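PDB 4RNA: papain-like protease, which is a coronaviral cysteine protease that probably cleaves the viral polyprotein and, as in its SARS relative, removes ubiquitin and ubiquitin-like modifiers from host proteins. Local coordinates for residues Pro79-Leu82 / His83-Tyr86; Leu135-Ala138 / Phe139-Lys143; Asp149-Ala152 / Leu153-Tyr157. All coordinates share one frame; numbering follows the deposited sequence.

Contact 1. Residues Pro79-Leu82 / His83-Tyr86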
ATOM      1  N   PRO A  79      10.859  -4.359   1.436  1.00 36.71           N
ATOM      2  CA  PRO A  79      11.859  -5.318   1.040  1.00 37.08           C
ATOM      3  C   PRO A  79      11.242  -6.330   0.124  1.00 29.68           C
ATOM      4  O   PRO A  79      11.972  -7.009  -0.596  1.00 33.50           O
ATOM      5  CB  PRO A  79      12.294  -5.966   2.368  1.00 40.15           C
ATOM      6  CG  PRO A  79      11.294  -5.579   3.392  1.00 44.38           C
ATOM      7  CD  PRO A  79      10.591  -4.355   2.895  1.00 41.26           C
ATOM      8  N   THR A  80       9.916  -6.377   0.044  1.00 30.93           N
ATOM      9  CA  THR A  80       9.299  -7.332  -0.897  1.00 24.79           C
ATOM     10  C   THR A  80       9.035  -6.763  -2.312  1.00 27.52           C
ATOM     11  O   THR A  80       8.537  -7.422  -3.225  1.00 24.27           O
ATOM     12  CB  THR A  80       7.933  -7.821  -0.366  1.00 30.26           C
ATOM     13  OG1 THR A  80       6.918  -6.770  -0.468  1.00 30.86           O
ATOM     14  CG2 THR A  80       8.063  -8.423   1.156  1.00 31.57           C
ATOM     15  N   PHE A  81       9.327  -5.508  -2.481  1.00 25.88           N
ATOM     16  CA  PHE A  81       8.894  -4.757  -3.701  1.00 25.83           C
ATOM     17  C   PHE A  81       9.509  -5.317  -5.007  1.00 23.43           C
ATOM     18  O   PHE A  81       8.814  -5.428  -6.018  1.00 32.04           O
ATOM     19  CB  PHE A  81       9.376  -3.290  -3.574  1.00 21.89           C
ATOM     20  CG  PHE A  81       9.114  -2.466  -4.844  1.00 27.16           C
ATOM     21  CD1 PHE A  81      10.061  -2.401  -5.856  1.00 30.65           C
ATOM     22  CD2 PHE A  81       7.865  -1.807  -5.047  1.00 28.31           C
ATOM     23  CE1 PHE A  81       9.814  -1.651  -7.035  1.00 32.28           C
ATOM     24  CE2 PHE A  81       7.618  -1.031  -6.206  1.00 32.51           C
ATOM     25  CZ  PHE A  81       8.576  -0.995  -7.225  1.00 29.37           C
ATOM     26  N   LEU A  82      10.809  -5.694  -4.998  1.00 24.84           N
ATOM     27  CA  LEU A  82      11.354  -6.252  -6.264  1.00 25.03           C
ATOM     28  C   LEU A  82      10.684  -7.545  -6.604  1.00 25.26           C
ATOM     29  O   LEU A  82      10.360  -7.745  -7.808  1.00 25.86           O
ATOM     30  CB  LEU A  82      12.829  -6.536  -6.254  1.00 26.64           C
ATOM     31  CG  LEU A  82      13.646  -5.237  -6.287  1.00 30.75           C
ATOM     32  CD1 LEU A  82      15.186  -5.324  -5.981  1.00 36.56           C
ATOM     33  CD2 LEU A  82      13.345  -4.444  -7.582  1.00 29.26           C
ATOM     34  N   HIS A  83      10.580  -8.421  -5.605  1.00 24.99           N
ATOM     35  CA  HIS A  83       9.916  -9.730  -5.953  1.00 26.50           C
ATOM     36  C   HIS A  83       8.565  -9.465  -6.525  1.00 25.92           C
ATOM     37  O   HIS A  83       8.058 -10.213  -7.452  1.00 32.04           O
ATOM     38  CB  HIS A  83       9.802 -10.694  -4.767  1.00 32.21           C
ATOM     39  CG  HIS A  83       9.262 -12.081  -5.199  1.00 43.76           C
ATOM     40  ND1 HIS A  83       7.943 -12.402  -5.146  1.00 50.89           N
ATOM     41  CD2 HIS A  83       9.913 -13.189  -5.765  1.00 46.64           C
ATOM     42  CE1 HIS A  83       7.756 -13.664  -5.644  1.00 48.20           C
ATOM     43  NE2 HIS A  83       8.961 -14.141  -6.022  1.00 50.14           N
ATOM     44  N   ARG A  84       7.821  -8.597  -5.870  1.00 25.60           N
ATOM     45  CA  ARG A  84       6.429  -8.326  -6.385  1.00 26.20           C
ATOM     46  C   ARG A  84       6.376  -7.678  -7.777  1.00 25.66           C
ATOM     47  O   ARG A  84       5.656  -8.110  -8.639  1.00 24.01           O
ATOM     48  CB  ARG A  84       5.583  -7.546  -5.366  1.00 22.03           C
ATOM     49  CG  ARG A  84       5.314  -8.343  -4.062  1.00 27.18           C
ATOM     50  CD  ARG A  84       4.488  -7.547  -3.012  1.00 29.94           C
ATOM     51  NE  ARG A  84       5.138  -6.261  -2.603  1.00 28.48           N
ATOM     52  CZ  ARG A  84       4.762  -5.059  -3.010  1.00 30.79           C
ATOM     53  NH1 ARG A  84       3.797  -4.893  -3.929  1.00 24.36           N
ATOM     54  NH2 ARG A  84       5.448  -3.981  -2.581  1.00 25.52           N
ATOM     55  N   PHE A  85       7.214  -6.683  -8.016  1.00 23.83           N
ATOM     56  CA  PHE A  85       7.298  -6.053  -9.315  1.00 25.06           C
ATOM     57  C   PHE A  85       7.730  -7.043 -10.416  1.00 28.51           C
ATOM     58  O   PHE A  85       7.087  -7.104 -11.485  1.00 28.40           O
ATOM     59  CB  PHE A  85       8.292  -4.816  -9.226  1.00 24.46           C
ATOM     60  CG  PHE A  85       8.613  -4.245 -10.578  1.00 27.13           C
ATOM     61  CD1 PHE A  85       7.568  -3.872 -11.438  1.00 28.17           C
ATOM     62  CD2 PHE A  85       9.938  -4.056 -10.984  1.00 30.63           C
ATOM     63  CE1 PHE A  85       7.842  -3.360 -12.689  1.00 31.20           C
ATOM     64  CE2 PHE A  85      10.232  -3.513 -12.247  1.00 33.08           C
ATOM     65  CZ  PHE A  85       9.173  -3.164 -13.092  1.00 30.79           C
ATOM     66  N   TYR A  86       8.704  -7.931 -10.114  1.00 28.26           N
ATOM     67  CA  TYR A  86       9.199  -8.748 -11.161  1.00 27.45           C
ATOM     68  C   TYR A  86       8.117  -9.747 -11.445  1.00 28.31           C
ATOM     69  O   TYR A  86       7.903  -9.971 -12.614  1.00 28.97           O
ATOM     70  CB  TYR A  86      10.469  -9.564 -10.820  1.00 26.01           C
ATOM     71  CG  TYR A  86      11.753  -8.731 -10.546  1.00 30.94           C
ATOM     72  CD1 TYR A  86      11.927  -7.463 -11.115  1.00 32.41           C
ATOM     73  CD2 TYR A  86      12.782  -9.268  -9.787  1.00 35.92           C
ATOM     74  CE1 TYR A  86      13.090  -6.722 -10.857  1.00 34.87           C
ATOM     75  CE2 TYR A  86      13.959  -8.525  -9.532  1.00 34.67           C
ATOM     76  CZ  TYR A  86      14.083  -7.268 -10.082  1.00 38.04           C
ATOM     77  OH  TYR A  86      15.265  -6.568  -9.763  1.00 45.11           O
TER
HETATM   78  O   HOH W   1      12.030  -7.966  -3.169  1.00 30.65           O

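Contact 2. Residues Leu135-Ala138 / Phe139-Lys143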
ATOM      1  N   LEU A 135       9.199   5.007 -12.496  1.00 30.63           N
ATOM      2  CA  LEU A 135       7.808   5.328 -12.900  1.00 33.52           C
ATOM      3  C   LEU A 135       7.769   6.285 -14.091  1.00 27.88           C
ATOM      4  O   LEU A 135       7.007   6.110 -14.975  1.00 28.84           O
ATOM      5  CB  LEU A 135       7.020   5.965 -11.757  1.00 33.68           C
ATOM      6  CG  LEU A 135       6.036   5.097 -11.035  1.00 36.33           C
ATOM      7  CD1 LEU A 135       5.380   5.919  -9.892  1.00 34.02           C
ATOM      8  CD2 LEU A 135       5.035   4.446 -11.996  1.00 34.12           C
ATOM      9  N   GLN A 136       8.613   7.320 -14.090  1.00 30.64           N
ATOM     10  CA  GLN A 136       8.675   8.254 -15.216  1.00 32.08           C
ATOM     11  C   GLN A 136       9.087   7.534 -16.489  1.00 33.06           C
ATOM     12  O   GLN A 136       8.427   7.663 -17.543  1.00 35.91           O
ATOM     13  CB  GLN A 136       9.697   9.366 -14.898  1.00 34.98           C
ATOM     14  CG  GLN A 136       9.644  10.602 -15.855  1.00 39.37           C
ATOM     15  CD  GLN A 136       8.234  11.121 -16.151  1.00 43.48           C
ATOM     16  OE1 GLN A 136       7.312  11.016 -15.324  1.00 42.19           O
ATOM     17  NE2 GLN A 136       8.036  11.631 -17.377  1.00 44.16           N
ATOM     18  N   HIS A 137      10.109   6.671 -16.372  1.00 30.89           N
ATOM     19  CA  HIS A 137      10.610   5.990 -17.539  1.00 33.52           C
ATOM     20  C   HIS A 137       9.506   5.069 -18.006  1.00 31.97           C
ATOM     21  O   HIS A 137       9.172   5.020 -19.194  1.00 31.51           O
ATOM     22  CB  HIS A 137      11.936   5.276 -17.227  1.00 39.62           C
ATOM     23  CG  HIS A 137      12.482   4.506 -18.389  1.00 46.40           C
ATOM     24  ND1 HIS A 137      12.182   3.211 -18.602  1.00 51.41           N
ATOM     25  CD2 HIS A 137      13.292   4.901 -19.451  1.00 48.42           C
ATOM     26  CE1 HIS A 137      12.791   2.782 -19.731  1.00 51.95           C
ATOM     27  NE2 HIS A 137      13.467   3.815 -20.251  1.00 54.55           N
ATOM     28  N   ALA A 138       8.851   4.376 -17.085  1.00 29.53           N
ATOM     29  CA  ALA A 138       7.765   3.449 -17.562  1.00 25.18           C
ATOM     30  C   ALA A 138       6.552   4.179 -18.192  1.00 25.39           C
ATOM     31  O   ALA A 138       5.783   3.564 -19.029  1.00 26.05           O
ATOM     32  CB  ALA A 138       7.257   2.573 -16.394  1.00 29.33           C
ATOM     33  N   PHE A 139       6.228   5.332 -17.620  1.00 25.37           N
ATOM     34  CA  PHE A 139       5.154   6.217 -18.060  1.00 28.81           C
ATOM     35  C   PHE A 139       5.433   6.620 -19.528  1.00 31.08           C
ATOM     36  O   PHE A 139       4.551   6.491 -20.374  1.00 30.07           O
ATOM     37  CB  PHE A 139       5.115   7.506 -17.235  1.00 28.89           C
ATOM     38  CG  PHE A 139       3.844   8.292 -17.421  1.00 33.60           C
ATOM     39  CD1 PHE A 139       2.621   7.624 -17.670  1.00 31.43           C
ATOM     40  CD2 PHE A 139       3.852   9.673 -17.336  1.00 37.05           C
ATOM     41  CE1 PHE A 139       1.432   8.371 -17.843  1.00 40.78           C
ATOM     42  CE2 PHE A 139       2.663  10.419 -17.477  1.00 36.96           C
ATOM     43  CZ  PHE A 139       1.471   9.780 -17.724  1.00 35.67           C
ATOM     44  N   MET A 140       6.651   7.112 -19.810  1.00 33.09           N
ATOM     45  CA  MET A 140       7.084   7.353 -21.241  1.00 34.56           C
ATOM     46  C   MET A 140       6.937   6.152 -22.185  1.00 36.59           C
ATOM     47  O   MET A 140       6.414   6.310 -23.304  1.00 36.62           O
ATOM     48  CB  MET A 140       8.492   7.929 -21.301  1.00 40.14           C
ATOM     49  CG  MET A 140       8.595   9.198 -20.464  1.00 42.79           C
ATOM     50  SD  MET A 140       7.475  10.524 -21.057  1.00 54.42           S
ATOM     51  CE  MET A 140       5.896  10.396 -20.207  1.00 55.91           C
ATOM     52  N   LYS A 141       7.344   4.957 -21.732  1.00 31.94           N
ATOM     53  CA  LYS A 141       7.205   3.746 -22.542  1.00 35.00           C
ATOM     54  C   LYS A 141       5.730   3.485 -22.776  1.00 33.94           C
ATOM     55  O   LYS A 141       5.334   3.007 -23.876  1.00 34.35           O
ATOM     56  CB  LYS A 141       7.833   2.496 -21.872  1.00 30.19           C
ATOM     57  CG  LYS A 141       9.340   2.473 -21.817  1.00 41.24           C
ATOM     58  CD  LYS A 141       9.794   1.039 -21.946  1.00 45.10           C
ATOM     59  CE  LYS A 141       9.796   0.346 -20.606  1.00 48.44           C
ATOM     60  NZ  LYS A 141      10.020  -1.128 -20.780  1.00 50.25           N
ATOM     61  N   HIS A 142       4.913   3.701 -21.718  1.00 30.94           N
ATOM     62  CA  HIS A 142       3.474   3.492 -21.832  1.00 30.56           C
ATOM     63  C   HIS A 142       2.948   4.470 -22.885  1.00 32.03           C
ATOM     64  O   HIS A 142       2.174   4.115 -23.736  1.00 31.05           O
ATOM     65  CB  HIS A 142       2.766   3.697 -20.444  1.00 31.84           C
ATOM     66  CG  HIS A 142       1.258   4.005 -20.550  1.00 27.56           C
ATOM     67  ND1 HIS A 142       0.335   3.062 -20.869  1.00 34.18           N
ATOM     68  CD2 HIS A 142       0.554   5.211 -20.410  1.00 31.75           C
ATOM     69  CE1 HIS A 142      -0.886   3.622 -20.926  1.00 31.92           C
ATOM     70  NE2 HIS A 142      -0.747   4.946 -20.650  1.00 33.13           N
ATOM     71  N   LYS A 143       3.369   5.719 -22.820  1.00 27.02           N
ATOM     72  CA  LYS A 143       2.857   6.734 -23.799  1.00 35.99           C
ATOM     73  C   LYS A 143       3.238   6.311 -25.220  1.00 44.92           C
ATOM     74  O   LYS A 143       2.501   6.555 -26.160  1.00 42.80           O
ATOM     75  CB  LYS A 143       3.441   8.120 -23.556  1.00 36.82           C
ATOM     76  CG  LYS A 143       2.963   8.877 -22.313  1.00 40.62           C
ATOM     77  CD  LYS A 143       1.452   9.043 -22.291  1.00 50.72           C
ATOM     78  CE  LYS A 143       1.045  10.148 -21.321  1.00 50.18           C
ATOM     79  NZ  LYS A 143      -0.422  10.371 -21.410  1.00 53.09           N
TER

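Contact 3. Residues Asp149-Ala152 / Leu153-Tyr157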
ATOM      1  N   ASP A 149       5.516  -2.294 -18.169  1.00 27.37           N
ATOM      2  CA  ASP A 149       6.178  -1.909 -16.961  1.00 29.47           C
ATOM      3  C   ASP A 149       5.313  -0.979 -16.139  1.00 33.81           C
ATOM      4  O   ASP A 149       5.360  -1.014 -14.916  1.00 31.58           O
ATOM      5  CB  ASP A 149       7.463  -1.156 -17.251  1.00 33.32           C
ATOM      6  CG  ASP A 149       8.573  -2.079 -17.706  1.00 39.22           C
ATOM      7  OD1 ASP A 149       8.340  -3.300 -17.783  1.00 37.92           O
ATOM      8  OD2 ASP A 149       9.672  -1.592 -17.993  1.00 40.73           O
ATOM      9  N   PHE A 150       4.625  -0.050 -16.807  1.00 31.74           N
ATOM     10  CA  PHE A 150       3.905   0.989 -16.056  1.00 29.63           C
ATOM     11  C   PHE A 150       2.749   0.372 -15.271  1.00 27.33           C
ATOM     12  O   PHE A 150       2.492   0.680 -14.111  1.00 29.67           O
ATOM     13  CB  PHE A 150       3.385   2.053 -17.023  1.00 29.93           C
ATOM     14  CG  PHE A 150       2.764   3.242 -16.341  1.00 31.73           C
ATOM     15  CD1 PHE A 150       3.567   4.108 -15.564  1.00 28.76           C
ATOM     16  CD2 PHE A 150       1.446   3.552 -16.550  1.00 33.63           C
ATOM     17  CE1 PHE A 150       2.994   5.248 -14.982  1.00 33.41           C
ATOM     18  CE2 PHE A 150       0.865   4.699 -15.981  1.00 34.25           C
ATOM     19  CZ  PHE A 150       1.653   5.533 -15.187  1.00 35.55           C
ATOM     20  N   ILE A 151       2.082  -0.536 -15.895  1.00 26.32           N
ATOM     21  CA  ILE A 151       1.026  -1.215 -15.228  1.00 27.88           C
ATOM     22  C   ILE A 151       1.584  -2.055 -14.061  1.00 28.89           C
ATOM     23  O   ILE A 151       1.010  -1.992 -12.955  1.00 29.26           O
ATOM     24  CB  ILE A 151       0.236  -2.123 -16.169  1.00 31.16           C
ATOM     25  CG1 ILE A 151      -0.485  -1.299 -17.251  1.00 33.50           C
ATOM     26  CG2 ILE A 151      -0.729  -2.932 -15.345  1.00 30.35           C
ATOM     27  CD1 ILE A 151      -0.831  -2.177 -18.428  1.00 37.54           C
ATOM     28  N   ALA A 152       2.668  -2.825 -14.269  1.00 26.23           N
ATOM     29  CA  ALA A 152       3.236  -3.652 -13.179  1.00 25.21           C
ATOM     30  C   ALA A 152       3.752  -2.758 -12.028  1.00 25.05           C
ATOM     31  O   ALA A 152       3.594  -3.054 -10.848  1.00 24.68           O
ATOM     32  CB  ALA A 152       4.350  -4.584 -13.710  1.00 26.15           C
ATOM     33  N   LEU A 153       4.318  -1.623 -12.378  1.00 24.76           N
ATOM     34  CA  LEU A 153       4.716  -0.712 -11.337  1.00 27.15           C
ATOM     35  C   LEU A 153       3.578  -0.080 -10.502  1.00 31.50           C
ATOM     36  O   LEU A 153       3.684   0.018  -9.274  1.00 30.59           O
ATOM     37  CB  LEU A 153       5.571   0.393 -11.928  1.00 25.05           C
ATOM     38  CG  LEU A 153       7.051   0.071 -12.219  1.00 28.08           C
ATOM     39  CD1 LEU A 153       7.696   1.298 -12.838  1.00 29.15           C
ATOM     40  CD2 LEU A 153       7.849  -0.365 -10.989  1.00 27.26           C
ATOM     41  N   ILE A 154       2.497   0.372 -11.161  1.00 30.46           N
ATOM     42  CA  ILE A 154       1.332   0.875 -10.468  1.00 32.14           C
ATOM     43  C   ILE A 154       0.860  -0.213  -9.532  1.00 29.26           C
ATOM     44  O   ILE A 154       0.577   0.078  -8.373  1.00 29.94           O
ATOM     45  CB  ILE A 154       0.194   1.284 -11.463  1.00 33.99           C
ATOM     46  CG1 ILE A 154       0.553   2.549 -12.208  1.00 36.07           C
ATOM     47  CG2 ILE A 154      -1.167   1.402 -10.772  1.00 37.94           C
ATOM     48  CD1 ILE A 154      -0.554   2.856 -13.207  1.00 39.44           C
ATOM     49  N   MET A 155       0.732  -1.446 -10.007  1.00 28.48           N
ATOM     50  CA  MET A 155       0.320  -2.535  -9.138  1.00 29.58           C
ATOM     51  C   MET A 155       1.284  -2.790  -7.929  1.00 34.98           C
ATOM     52  O   MET A 155       0.821  -3.044  -6.780  1.00 34.88           O
ATOM     53  CB  MET A 155       0.135  -3.800  -9.984  1.00 30.40           C
ATOM     54  CG  MET A 155      -1.097  -3.673 -10.828  1.00 28.97           C
ATOM     55  SD  MET A 155      -1.216  -5.134 -11.852  1.00 33.76           S
ATOM     56  CE  MET A 155      -2.202  -6.164 -10.758  1.00 33.37           C
ATOM     57  N   ALA A 156       2.599  -2.679  -8.172  1.00 33.03           N
ATOM     58  CA  ALA A 156       3.608  -2.919  -7.134  1.00 27.18           C
ATOM     59  C   ALA A 156       3.556  -1.823  -6.097  1.00 34.56           C
ATOM     60  O   ALA A 156       3.384  -2.107  -4.882  1.00 30.33           O
ATOM     61  CB  ALA A 156       5.014  -3.095  -7.742  1.00 23.96           C
ATOM     62  N   TYR A 157       3.603  -0.571  -6.572  1.00 30.29           N
ATOM     63  CA  TYR A 157       3.513   0.576  -5.665  1.00 30.90           C
ATOM     64  C   TYR A 157       2.121   0.624  -4.970  1.00 34.77           C
ATOM     65  O   TYR A 157       2.028   1.068  -3.840  1.00 33.81           O
ATOM     66  CB  TYR A 157       3.729   1.873  -6.437  1.00 29.86           C
ATOM     67  CG  TYR A 157       5.182   2.169  -6.751  1.00 33.46           C
ATOM     68  CD1 TYR A 157       6.131   2.381  -5.714  1.00 32.83           C
ATOM     69  CD2 TYR A 157       5.617   2.214  -8.073  1.00 31.08           C
ATOM     70  CE1 TYR A 157       7.477   2.627  -6.003  1.00 30.34           C
ATOM     71  CE2 TYR A 157       6.972   2.435  -8.388  1.00 30.57           C
ATOM     72  CZ  TYR A 157       7.885   2.667  -7.353  1.00 29.45           C
ATOM     73  OH  TYR A 157       9.184   2.906  -7.654  1.00 31.57           O
TER

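Contact 1. Residues Pro79-Leu82 / His83-Tyr86
Thr80 OG1 and Arg84 NE meet one helical turn apart, where helix 81-92 begins. Arg84 NE donates to Thr80 OG1 at 2.8 Å, and the hydroxyl lies almost in the guanidinium plane, 8° out of it. The arginine chain reaches back by bending at chi3 (-58°). Asp78 completes the cluster: its carboxylate forms a salt bridge with Arg84 NH2 and a hydrogen bond with Thr80 OG1, which should hold the guanidinium in a fixed orientation.

Among the backbone bonds, Arg84 N reaches Thr80 O at 3.0 Å, while Phe85 N and Tyr86 N bond to Phe81 O and Leu82 O. A water bridges the first turn, accepting from His83 N at 2.9 Å and lying 2.7 Å from Pro79 O.

The apolar contacts follow the same spacing. Phe85 CB sits over one face of the Phe81 ring, toward its rim, 4.1 Å from Phe81 CE1. Leu82 and Tyr86 run side by side, with Leu82 CD2 3.8 Å from Tyr86 CZ, and the Tyr86 face also covers Leu82 O, 3.2 Å from Tyr86 CG.

Phe81 and Phe85 face helix 148-158, whose Ala156 O accepts from Arg84 NH1. Leu82 packs on helix 64-74, while the Tyr86 hydroxyl hydrogen-bonds Leu58 O of strand 55-58.

Contact 2. Residues Leu135-Ala138 / Phe139-Lys143
Gln136 and Met140 cross on one side of helix 133-143, the amide nitrogen NE2 of Gln136 lying 3.8 Å from Met140 CE. The glutamine chain bends at chi2 (45°) to turn its amide along the helix, and Met140 folds at chi2 and chi3, so that its thioether end passes beside that amide. Gln136 OE1 is engaged by Phe130 N of strand 128-130.

Four successive i to i+4 backbone bonds, the repeat of a regular alpha-helix, satisfy the carbonyls of residues 135 to 138. Met140 N to Gln136 O is nearly straight (2.9 Å, 176° at the hydrogen), whereas His142 N approaches Ala138 O at 2.8 Å with a more bent 147°. Phe139 N and Lys141 N serve Leu135 O and His137 O in the same way.

Lys141 lies obliquely across His137, its CE 4.0 Å from the ring atom CE1. This is contact through the aliphatic chain: NZ continues to a salt bridge with Asp149 of helix 148-158. Both ring nitrogens of the buried His142 are hydrogen-bonded, ND1 with Ser147 OG and NE2 with Asp123 OD1, which fixes the rotation of the imidazole.

Contact 3. Residues Asp149-Ala152 / Leu153-Tyr157
Helix 148-158 is a buried alpha-helix of the papain-like peptidase fold, and two consecutive turns of it meet here through side chains four residues apart. Phe150 and Ile154 form a CH-pi contact: Ile154 CD1 lies over one face of the phenyl ring, 4.1 Å from its centroid and 29° off the ring normal. The methyl comes nearest to Phe150 CE2, at 3.6 Å. With CG anti to the backbone N (chi1 -174°), Phe150 swings its ring out beside the next turn, and the extended Ile154 chain crosses it obliquely.

On the neighbouring stripe, Ile151 and Met155 lie side by side and point the same way. The branch methyl CG2 of Ile151 touches Met155 SD at 4.2 Å, a loose apolar contact. Leu153 covers the carbonyl of Asp149, with CG 3.4 Å from Asp149 O, while that oxygen accepts from Leu153 N at 2.8 Å. The following bonds, Ile154 N to Phe150 O and Met155 N to Ile151 O, are straighter, the latter at 172°; Ala156 N to Ala152 O closes the set.

Asp149 stands at the polar margin of this mostly hydrophobic surface. Besides Lys141, its carboxylate has a second lysine partner, OD1 pairing with Lys89 of helix 81-92, so its charge is probably balanced from two neighbouring helices.

Three helices pack around the contact. Ala152 and Leu153 rest on Phe85 of helix 81-92; Ile151, Ile154 and Met155 meet helix 115-122 through Ile119 and Leu115; and the Phe150 ring stacks on Phe139 of helix 133-143.

How the contacts relate
The three contacts come one after another along the chain, with neither nesting nor crossing. Each joins residues about one helical turn apart and closes no loop beyond that. Contact 1 lies at the start of helix 81-92, contact 2 on helix 133-143, and contact 3 on helix 148-158, which follows helix 133-143 in the chain. Contact 3 is the middle member: its centre is about 11 Å from each of the other two, whereas contacts 1 and 2 are about 19 Å apart between centres and do not touch. Phe85 CE1 packs 3.4 Å from Leu153 CD2 on one flank, and Leu135 CD2 lies 3.7 Å from Phe150 CE1 on another, tying the three helices together.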